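Local coordinates for protein zinc-finger (Saccharomonospora viridis, PDB 3RMQ) that is of uncharacterised function but binds a zinc ion through one histidine and three cysteines, as a member of the zf-HC3 zinc-finger family, at residues W9-H17 / D48-C59; A81-I91 / V105-M113. The protein carries 1 engineered substitution. All coordinates share one frame; numbering follows the deposited sequence.

In the fold
Interaction 1 (9-17 with 48-59) ties the beta hairpin of strands 7-12 and 15-20 to the loop leading into helix 60-69. It brings His17 and Cys59 to the zinc ion, whose site is completed by Cys36 and Cys62. Interaction 2 (81-91 with 105-113) lies among the C-terminal helices, with its centre about 21 Å from that of interaction 1. The side chain of Trp86 is about 10 Å from the zinc and about 8 Å from the side chain of Cys59, so interaction 2 takes no part in the metal site. The two regions still touch, with Glu58 O 3.9 Å from Phe84 CE1. Helix 60-69 also links them: Trp9 and Trp86 both pack on it.

Interaction 1 of 2, residues W9-H17 / D48-C59; sequences WQQADGKRH and DLTAGLWFDGEC. With ZN (zinc ion), chain B.
Arg16 and Glu58 form a single beta bridge: Arg16 N bonds to Gly57 O, and Cys59 N to Arg16 O at 2.9 Å. A type I' turn at Ala12-Lys15 closes the hairpin that carries Arg16. Trp54 lies across the hairpin. Its five-membered ring takes Gln11 CB over one face, 3.5 Å from the centroid, a CH-pi contact. Gln11 CG is anti to the backbone N (chi1 -178°), and the extended chain carries the amide to Asp48 and Asp56. There NE2 bonds to Asp48 OD1 at 2.9 Å, the oxygen lying in the amide plane. Gln11 OE1 accepts from Asp56 N, which sits above the carbonyl plane. A water also donates to OE1 and to Asp56 O, and accepts from Arg16 NE. The other carboxylate oxygen, Asp48 OD2, accepts from Gln43 N.

Asp48 O is gripped twice. Gln10 NE2 (2.9 Å) and Trp54 NE1 reach it from opposite faces of its carbonyl plane. Gln10 NE2 also donates to Gln11 O. Both acceptors lie near the amide plane, and the two bonds fix the amide's rotation.

The Arg16 guanidinium is sandwiched. Glu58 OE2 is over the centre of one face and Trp54 CE3 is toward the rim of the other. With Glu58 the pairing is a long salt bridge, NE to OE2 3.7 Å, of charge alone, because no N-H points at the oxygen. Arg16 NH2 instead bonds to Trp54 O at 3.0 Å.

Beyond the bridge, His17 ND1 (2.1 Å) and Cys59 SG (2.4 Å) bind the zinc ion. Cys59 is also the N-cap of helix 60-69. With Cys36 and Cys62 they form a zinc-finger site of three cysteines and one histidine, in which Cys59 and Cys62 are the CxxC pair.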
loop_
_atom_site.group_PDB
_atom_site.type_symbol
_atom_site.label_atom_id
_atom_site.label_comp_id
_atom_site.label_asym_id
_atom_site.label_seq_id
_atom_site.Cartn_x
_atom_site.Cartn_y
_atom_site.Cartn_z
ATOM N N TRP A 9 1.896 -4.493 -8.399
ATOM C CA TRP A 9 1.362 -5.085 -7.185
ATOM C C TRP A 9 2.063 -6.400 -6.880
ATOM O O TRP A 9 2.466 -7.122 -7.821
ATOM C CB TRP A 9 -0.175 -5.327 -7.354
ATOM C CG TRP A 9 -0.927 -4.036 -7.475
ATOM C CD1 TRP A 9 -1.138 -3.289 -8.625
ATOM C CD2 TRP A 9 -1.553 -3.307 -6.399
ATOM N NE1 TRP A 9 -1.860 -2.139 -8.298
ATOM C CE2 TRP A 9 -2.145 -2.147 -6.959
ATOM C CE3 TRP A 9 -1.681 -3.538 -5.009
ATOM C CZ2 TRP A 9 -2.843 -1.185 -6.168
ATOM C CZ3 TRP A 9 -2.405 -2.573 -4.214
ATOM C CH2 TRP A 9 -2.960 -1.431 -4.809
ATOM N N GLN A 10 2.170 -6.729 -5.587
ATOM C CA GLN A 10 2.666 -8.039 -5.176
ATOM C C GLN A 10 2.106 -8.398 -3.805
ATOM O O GLN A 10 2.239 -7.607 -2.860
ATOM C CB GLN A 10 4.214 -8.031 -5.124
ATOM C CG GLN A 10 4.834 -9.308 -4.506
ATOM C CD GLN A 10 4.499 -10.555 -5.314
ATOM O OE1 GLN A 10 4.730 -10.579 -6.524
ATOM N NE2 GLN A 10 3.923 -11.583 -4.661
ATOM N N GLN A 11 1.481 -9.564 -3.703
ATOM C CA GLN A 11 0.917 -10.000 -2.403
ATOM C C GLN A 11 2.067 -10.500 -1.532
ATOM O O GLN A 11 2.961 -11.256 -2.004
ATOM C CB GLN A 11 -0.084 -11.130 -2.586
ATOM C CG GLN A 11 -0.726 -11.571 -1.225
ATOM C CD GLN A 11 -1.827 -12.553 -1.429
ATOM O OE1 GLN A 11 -2.957 -12.172 -1.780
ATOM N NE2 GLN A 11 -1.517 -13.843 -1.269
ATOM N N ALA A 12 2.073 -10.091 -0.260
ATOM C CA ALA A 12 3.072 -10.596 0.681
ATOM C C ALA A 12 2.681 -10.200 2.084
ATOM O O ALA A 12 2.133 -9.121 2.307
ATOM C CB ALA A 12 4.474 -10.014 0.342
ATOM N N ASP A 13 2.915 -11.118 3.010
ATOM C CA ASP A 13 2.659 -10.861 4.415
ATOM C C ASP A 13 1.246 -10.394 4.660
ATOM O O ASP A 13 1.006 -9.490 5.478
ATOM C CB ASP A 13 3.622 -9.821 4.972
ATOM C CG ASP A 13 3.707 -9.906 6.505
ATOM O OD1 ASP A 13 3.346 -10.977 7.072
ATOM O OD2 ASP A 13 4.115 -8.915 7.141
ATOM N N GLY A 14 0.298 -11.025 3.979
ATOM C CA GLY A 14 -1.097 -10.802 4.260
ATOM C C GLY A 14 -1.768 -9.611 3.576
ATOM O O GLY A 14 -2.939 -9.381 3.848
ATOM N N LYS A 15 -1.070 -8.855 2.730
ATOM C CA LYS A 15 -1.753 -7.802 1.979
ATOM C C LYS A 15 -1.241 -7.751 0.572
ATOM O O LYS A 15 -0.160 -8.247 0.282
ATOM C CB LYS A 15 -1.476 -6.416 2.594
ATOM C CG LYS A 15 -1.694 -6.295 4.143
ATOM C CD LYS A 15 -1.265 -4.879 4.591
ATOM C CE LYS A 15 -1.197 -4.716 6.115
ATOM N NZ LYS A 15 0.200 -4.906 6.622
ATOM N N ARG A 16 -1.976 -7.077 -0.303
ATOM C CA ARG A 16 -1.475 -6.868 -1.643
ATOM C C ARG A 16 -0.752 -5.507 -1.657
ATOM O O ARG A 16 -1.407 -4.468 -1.548
ATOM C CB ARG A 16 -2.620 -6.899 -2.670
ATOM C CG ARG A 16 -2.058 -7.195 -4.049
ATOM C CD ARG A 16 -3.092 -7.101 -5.168
ATOM N NE ARG A 16 -4.092 -8.157 -5.032
ATOM C CZ ARG A 16 -5.071 -8.407 -5.917
ATOM N NH1 ARG A 16 -5.200 -7.640 -7.010
ATOM N NH2 ARG A 16 -5.919 -9.429 -5.709
ATOM N N HIS A 17 0.594 -5.527 -1.681
ATOM C CA HIS A 17 1.376 -4.292 -1.581
ATOM C C HIS A 17 1.717 -3.815 -2.972
ATOM O O HIS A 17 1.427 -4.525 -3.954
ATOM C CB HIS A 17 2.681 -4.523 -0.795
ATOM C CG HIS A 17 2.466 -4.850 0.650
ATOM N ND1 HIS A 17 2.228 -3.888 1.618
ATOM C CD2 HIS A 17 2.448 -6.045 1.291
ATOM C CE1 HIS A 17 2.126 -4.479 2.799
ATOM N NE2 HIS A 17 2.236 -5.792 2.621
ATOM N N ASP A 48 1.342 -16.335 -2.474
ATOM C CA ASP A 48 1.901 -15.070 -2.960
ATOM C C ASP A 48 2.527 -15.167 -4.354
ATOM O O ASP A 48 2.686 -14.126 -5.025
ATOM C CB ASP A 48 2.977 -14.491 -2.032
ATOM C CG ASP A 48 2.498 -14.259 -0.603
ATOM O OD1 ASP A 48 1.279 -14.093 -0.368
ATOM O OD2 ASP A 48 3.401 -14.224 0.290
ATOM N N LEU A 49 2.909 -16.366 -4.802
ATOM C CA LEU A 49 3.578 -16.441 -6.130
ATOM C C LEU A 49 2.641 -16.915 -7.262
ATOM O O LEU A 49 3.088 -17.220 -8.362
ATOM C CB LEU A 49 4.829 -17.329 -6.081
ATOM C CG LEU A 49 6.050 -16.789 -5.292
ATOM C CD1 LEU A 49 6.449 -15.390 -5.686
ATOM C CD2 LEU A 49 5.823 -16.816 -3.839
ATOM N N THR A 50 1.335 -16.946 -7.005
ATOM C CA THR A 50 0.370 -17.181 -8.093
ATOM C C THR A 50 -0.642 -16.067 -8.042
ATOM O O THR A 50 -1.480 -16.070 -7.167
ATOM C CB THR A 50 -0.320 -18.531 -7.903
ATOM O OG1 THR A 50 0.681 -19.551 -7.923
ATOM C CG2 THR A 50 -1.353 -18.790 -9.018
ATOM N N ALA A 51 -0.588 -15.115 -8.987
ATOM C CA ALA A 51 -1.404 -13.914 -8.827
ATOM C C ALA A 51 -2.900 -14.259 -8.928
ATOM O O ALA A 51 -3.738 -13.538 -8.373
ATOM C CB ALA A 51 -1.022 -12.863 -9.856
ATOM N N GLY A 52 -3.234 -15.379 -9.583
ATOM C CA GLY A 52 -4.629 -15.821 -9.588
ATOM C C GLY A 52 -5.136 -16.280 -8.220
ATOM O O GLY A 52 -6.332 -16.450 -7.999
ATOM N N LEU A 53 -4.222 -16.507 -7.293
ATOM C CA LEU A 53 -4.582 -16.896 -5.931
ATOM C C LEU A 53 -4.401 -15.738 -4.936
ATOM O O LEU A 53 -4.340 -15.964 -3.700
ATOM C CB LEU A 53 -3.686 -18.059 -5.446
ATOM C CG LEU A 53 -3.607 -19.331 -6.299
ATOM C CD1 LEU A 53 -2.723 -20.356 -5.574
ATOM C CD2 LEU A 53 -5.034 -19.892 -6.602
ATOM N N TRP A 54 -4.253 -14.501 -5.417
ATOM C CA TRP A 54 -4.074 -13.400 -4.490
ATOM C C TRP A 54 -5.402 -12.974 -3.887
ATOM O O TRP A 54 -6.136 -12.159 -4.490
ATOM C CB TRP A 54 -3.502 -12.193 -5.204
ATOM C CG TRP A 54 -2.024 -12.341 -5.533
ATOM C CD1 TRP A 54 -1.162 -13.379 -5.214
ATOM C CD2 TRP A 54 -1.253 -11.364 -6.216
ATOM N NE1 TRP A 54 0.107 -13.098 -5.736
ATOM C CE2 TRP A 54 0.064 -11.874 -6.357
ATOM C CE3 TRP A 54 -1.569 -10.118 -6.776
ATOM C CZ2 TRP A 54 1.059 -11.181 -7.018
ATOM C CZ3 TRP A 54 -0.540 -9.402 -7.454
ATOM C CH2 TRP A 54 0.733 -9.933 -7.552
ATOM N N PHE A 55 -5.720 -13.506 -2.712
ATOM C CA PHE A 55 -7.012 -13.185 -2.091
ATOM C C PHE A 55 -6.869 -12.201 -0.924
ATOM O O PHE A 55 -7.856 -11.791 -0.328
ATOM C CB PHE A 55 -7.693 -14.480 -1.554
ATOM C CG PHE A 55 -7.990 -15.514 -2.619
ATOM C CD1 PHE A 55 -7.986 -15.184 -3.972
ATOM C CD2 PHE A 55 -8.236 -16.822 -2.276
ATOM C CE1 PHE A 55 -8.236 -16.167 -4.966
ATOM C CE2 PHE A 55 -8.515 -17.790 -3.255
ATOM C CZ PHE A 55 -8.527 -17.451 -4.598
ATOM N N ASP A 56 -5.649 -11.863 -0.533
ATOM C CA ASP A 56 -5.480 -10.896 0.553
ATOM C C ASP A 56 -6.001 -9.534 0.140
ATOM O O ASP A 56 -5.944 -9.169 -1.033
ATOM C CB ASP A 56 -4.006 -10.755 0.899
ATOM C CG ASP A 56 -3.463 -12.004 1.647
ATOM O OD1 ASP A 56 -4.226 -12.580 2.458
ATOM O OD2 ASP A 56 -2.286 -12.366 1.440
ATOM N N GLY A 57 -6.422 -8.744 1.112
ATOM C CA GLY A 57 -6.904 -7.415 0.806
ATOM C C GLY A 57 -5.761 -6.502 0.371
ATOM O O GLY A 57 -4.611 -6.735 0.755
ATOM N N GLU A 58 -6.062 -5.471 -0.427
ATOM C CA GLU A 58 -5.014 -4.499 -0.760
ATOM C C GLU A 58 -4.473 -3.768 0.483
ATOM O O GLU A 58 -5.211 -3.469 1.419
ATOM C CB GLU A 58 -5.534 -3.471 -1.762
ATOM C CG GLU A 58 -5.668 -4.021 -3.147
ATOM C CD GLU A 58 -6.923 -4.868 -3.360
ATOM O OE1 GLU A 58 -7.966 -4.559 -2.728
ATOM O OE2 GLU A 58 -6.848 -5.852 -4.156
ATOM N N CYS A 59 -3.187 -3.468 0.475
ATOM C CA CYS A 59 -2.543 -2.669 1.521
ATOM C C CYS A 59 -3.070 -1.237 1.399
ATOM O O CYS A 59 -2.893 -0.593 0.362
ATOM C CB CYS A 59 -1.000 -2.670 1.325
ATOM S SG CYS A 59 -0.171 -1.507 2.502
HETATM ZN ZN ZN B . 2.000 -1.828 1.650
HETATM O O HOH W 1 -4.047 -9.978 -2.812
HETATM O O HOH W 2 4.390 -13.451 2.541
HETATM O O HOH W 3 0.209 -13.130 1.994
HETATM O O HOH W 4 -6.335 -9.506 3.841
#

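Interaction 2 of 2, residues A81-I91 / V105-M113; sequences AHRFDWSPALI and VVELTGARM
Trp86 lies flat against Thr109, where the loop between helix 74-81 and helix 88-97 packs on the C-terminal end of helix 102-109, which the chain leaves at Gly110. Thr109 CB sits over the five-membered ring of Trp86, 3.6 Å from its centroid and 4° off the normal, a CH-pi contact. Thr109 CG2 covers the same face.

Other apolar contacts lie beside it. Trp86 CB meets Ala111 CB at 3.5 Å. Ile91 CG2 touches Val106 CG2, and Ile91 CD1 reaches Ala111 CB. On the side of helix 74-81, Ala81 CB packs on Leu108 CD2 at 3.9 Å. The His82 ring comes close to Gly110, CE1 to CA 3.3 Å, at the point where the backbone turns to positive phi.

Polar bonds hold the indole and join the two segments. Trp86 NE1 donates to Ala81 O at 3.0 Å, nearly straight (173°), and this holds the indole in its orientation. Thr109 OG1 lies between the backbone N and the carbonyl carbon (chi1 59°). It donates to Val106 O. It also accepts from Ala111 N, two residues on, which makes an ST turn, while CG2 is left facing the indole. Arg112 NH1 and NH2 both grip Trp86 O end-on, at 3.1 and 3.2 Å. NH1 also bonds to Ala111 O, and Ile91 CD1 lies over one face of the guanidinium.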
loop_
_atom_site.group_PDB
_atom_site.type_symbol
_atom_site.label_atom_id
_atom_site.label_comp_id
_atom_site.label_asym_id
_atom_site.label_seq_id
_atom_site.Cartn_x
_atom_site.Cartn_y
_atom_site.Cartn_z
ATOM N N ALA A 81 -9.503 6.316 -0.327
ATOM C CA ALA A 81 -9.105 5.839 1.005
ATOM C C ALA A 81 -10.330 5.396 1.778
ATOM O O ALA A 81 -10.258 4.560 2.683
ATOM C CB ALA A 81 -8.390 6.940 1.762
ATOM N N HIS A 82 -11.472 5.955 1.399
ATOM C CA HIS A 82 -12.665 5.735 2.161
ATOM C C HIS A 82 -13.055 4.280 2.142
ATOM O O HIS A 82 -13.772 3.847 3.022
ATOM C CB HIS A 82 -13.799 6.657 1.703
ATOM C CG HIS A 82 -13.769 7.998 2.374
ATOM N ND1 HIS A 82 -12.611 8.739 2.501
ATOM C CD2 HIS A 82 -14.742 8.719 2.979
ATOM C CE1 HIS A 82 -12.875 9.864 3.142
ATOM N NE2 HIS A 82 -14.161 9.876 3.445
ATOM N N ARG A 83 -12.551 3.487 1.202
ATOM C CA ARG A 83 -12.974 2.090 1.191
ATOM C C ARG A 83 -12.131 1.110 2.016
ATOM O O ARG A 83 -12.402 -0.096 2.008
ATOM C CB ARG A 83 -13.085 1.597 -0.240
ATOM C CG ARG A 83 -11.783 1.251 -0.850
ATOM C CD ARG A 83 -11.878 1.446 -2.337
ATOM N NE ARG A 83 -10.786 0.763 -3.001
ATOM C CZ ARG A 83 -10.575 0.801 -4.305
ATOM N NH1 ARG A 83 -9.542 0.144 -4.822
ATOM N NH2 ARG A 83 -11.391 1.503 -5.086
ATOM N N PHE A 84 -11.122 1.597 2.740
ATOM C CA PHE A 84 -10.329 0.729 3.627
ATOM C C PHE A 84 -10.655 0.964 5.104
ATOM O O PHE A 84 -11.193 2.012 5.459
ATOM C CB PHE A 84 -8.828 0.994 3.399
ATOM C CG PHE A 84 -8.388 0.708 2.006
ATOM C CD1 PHE A 84 -8.326 -0.594 1.566
ATOM C CD2 PHE A 84 -8.007 1.728 1.147
ATOM C CE1 PHE A 84 -7.910 -0.885 0.282
ATOM C CE2 PHE A 84 -7.606 1.460 -0.137
ATOM C CZ PHE A 84 -7.546 0.141 -0.576
ATOM N N ASP A 85 -10.299 -0.005 5.947
ATOM C CA ASP A 85 -10.297 0.162 7.402
ATOM C C ASP A 85 -8.903 0.628 7.845
ATOM O O ASP A 85 -7.907 0.071 7.433
ATOM C CB ASP A 85 -10.655 -1.163 8.080
ATOM C CG ASP A 85 -12.039 -1.687 7.657
ATOM O OD1 ASP A 85 -12.895 -0.860 7.251
ATOM O OD2 ASP A 85 -12.263 -2.921 7.719
ATOM N N TRP A 86 -8.849 1.649 8.679
ATOM C CA TRP A 86 -7.604 2.319 9.003
ATOM C C TRP A 86 -7.276 2.247 10.503
ATOM O O TRP A 86 -7.858 2.969 11.328
ATOM C CB TRP A 86 -7.703 3.778 8.611
ATOM C CG TRP A 86 -7.731 3.999 7.135
ATOM C CD1 TRP A 86 -8.829 4.166 6.322
ATOM C CD2 TRP A 86 -6.600 4.106 6.317
ATOM N NE1 TRP A 86 -8.420 4.375 5.024
ATOM C CE2 TRP A 86 -7.049 4.357 4.993
ATOM C CE3 TRP A 86 -5.240 4.026 6.559
ATOM C CZ2 TRP A 86 -6.172 4.479 3.928
ATOM C CZ3 TRP A 86 -4.362 4.180 5.504
ATOM C CH2 TRP A 86 -4.834 4.396 4.198
ATOM N N SER A 87 -6.344 1.375 10.852
ATOM C CA SER A 87 -5.906 1.246 12.228
ATOM C C SER A 87 -4.842 2.298 12.518
ATOM O O SER A 87 -4.315 2.911 11.599
ATOM C CB SER A 87 -5.309 -0.121 12.443
ATOM O OG SER A 87 -4.121 -0.200 11.697
ATOM N N PRO A 88 -4.522 2.506 13.806
ATOM C CA PRO A 88 -3.483 3.490 14.111
ATOM C C PRO A 88 -2.163 3.082 13.469
ATOM O O PRO A 88 -1.410 3.940 13.051
ATOM C CB PRO A 88 -3.396 3.458 15.655
ATOM C CG PRO A 88 -4.756 3.045 16.089
ATOM C CD PRO A 88 -5.251 2.069 15.015
ATOM N N ALA A 89 -1.892 1.786 13.362
ATOM C CA ALA A 89 -0.670 1.341 12.736
ATOM C C ALA A 89 -0.633 1.805 11.284
ATOM O O ALA A 89 0.392 2.284 10.810
ATOM C CB ALA A 89 -0.553 -0.212 12.803
ATOM N N LEU A 90 -1.746 1.642 10.576
ATOM C CA LEU A 90 -1.782 2.025 9.148
ATOM C C LEU A 90 -1.749 3.516 8.939
ATOM O O LEU A 90 -1.076 3.996 8.057
ATOM C CB LEU A 90 -3.026 1.480 8.461
ATOM C CG LEU A 90 -2.953 -0.045 8.362
ATOM C CD1 LEU A 90 -4.300 -0.612 8.008
ATOM C CD2 LEU A 90 -1.939 -0.371 7.267
ATOM N N ILE A 91 -2.504 4.251 9.747
ATOM C CA ILE A 91 -2.573 5.704 9.611
ATOM C C ILE A 91 -1.219 6.301 9.900
ATOM O O ILE A 91 -0.759 7.182 9.182
ATOM C CB ILE A 91 -3.657 6.317 10.549
ATOM C CG1 ILE A 91 -5.037 5.732 10.192
ATOM C CG2 ILE A 91 -3.657 7.844 10.439
ATOM C CD1 ILE A 91 -6.169 6.091 11.231
ATOM N N VAL A 105 -3.551 13.886 7.043
ATOM C CA VAL A 105 -3.600 12.454 6.713
ATOM C C VAL A 105 -4.865 11.816 7.286
ATOM O O VAL A 105 -5.569 11.080 6.588
ATOM C CB VAL A 105 -2.357 11.699 7.221
ATOM C CG1 VAL A 105 -2.563 10.192 7.103
ATOM C CG2 VAL A 105 -1.136 12.145 6.435
ATOM N N VAL A 106 -5.176 12.101 8.541
ATOM C CA VAL A 106 -6.341 11.487 9.157
ATOM C C VAL A 106 -7.624 11.886 8.410
ATOM O O VAL A 106 -8.457 11.036 8.121
ATOM C CB VAL A 106 -6.434 11.807 10.642
ATOM C CG1 VAL A 106 -7.711 11.211 11.236
ATOM C CG2 VAL A 106 -5.211 11.241 11.376
ATOM N N GLU A 107 -7.768 13.159 8.070
ATOM C CA GLU A 107 -8.935 13.619 7.312
ATOM C C GLU A 107 -9.038 12.931 5.950
ATOM O O GLU A 107 -10.121 12.494 5.536
ATOM C CB GLU A 107 -8.905 15.142 7.188
ATOM C CG GLU A 107 -9.170 15.778 8.551
ATOM C CD GLU A 107 -9.089 17.297 8.574
ATOM O OE1 GLU A 107 -8.909 17.916 7.498
ATOM O OE2 GLU A 107 -9.209 17.869 9.686
ATOM N N LEU A 108 -7.897 12.793 5.278
ATOM C CA LEU A 108 -7.825 12.120 3.988
ATOM C C LEU A 108 -8.412 10.698 4.055
ATOM O O LEU A 108 -9.196 10.289 3.189
ATOM C CB LEU A 108 -6.348 12.085 3.544
ATOM C CG LEU A 108 -5.928 11.445 2.221
ATOM C CD1 LEU A 108 -4.559 11.960 1.818
ATOM C CD2 LEU A 108 -5.917 9.930 2.328
ATOM N N THR A 109 -8.050 9.945 5.094
ATOM C CA THR A 109 -8.452 8.556 5.175
ATOM C C THR A 109 -9.952 8.430 5.384
ATOM O O THR A 109 -10.520 7.388 5.086
ATOM C CB THR A 109 -7.770 7.817 6.339
ATOM O OG1 THR A 109 -8.107 8.476 7.574
ATOM C CG2 THR A 109 -6.245 7.760 6.149
ATOM N N GLY A 110 -10.595 9.467 5.930
ATOM C CA GLY A 110 -11.991 9.346 6.310
ATOM C C GLY A 110 -12.152 8.327 7.435
ATOM O O GLY A 110 -13.231 7.773 7.637
ATOM N N ALA A 111 -11.075 8.067 8.165
ATOM C CA ALA A 111 -11.041 6.935 9.109
ATOM C C ALA A 111 -11.757 7.181 10.441
ATOM O O ALA A 111 -12.114 6.212 11.144
ATOM C CB ALA A 111 -9.603 6.555 9.404
ATOM N N ARG A 112 -11.938 8.445 10.807
ATOM C CA ARG A 112 -12.513 8.786 12.111
ATOM C C ARG A 112 -13.637 9.803 11.901
ATOM O O ARG A 112 -13.936 10.634 12.764
ATOM C CB ARG A 112 -11.448 9.339 13.048
ATOM C CG ARG A 112 -10.309 8.369 13.360
ATOM C CD ARG A 112 -10.755 7.140 14.198
ATOM N NE ARG A 112 -9.621 6.263 14.522
ATOM C CZ ARG A 112 -9.235 5.208 13.790
ATOM N NH1 ARG A 112 -9.900 4.861 12.683
ATOM N NH2 ARG A 112 -8.169 4.523 14.148
HETATM N N MSE A 113 -14.260 9.714 10.734
HETATM C CA MSE A 113 -15.384 10.567 10.391
HETATM C C MSE A 113 -16.554 9.698 9.933
HETATM O O MSE A 113 -16.368 8.789 9.116
HETATM C CB MSE A 113 -14.980 11.508 9.262
HETATM C CG MSE A 113 -13.931 12.521 9.651
HETATM SE SE MSE A 113 -13.248 13.398 8.066
HETATM C CE MSE A 113 -14.554 12.751 6.758
HETATM O O HOH W 5 -12.151 5.306 5.713
#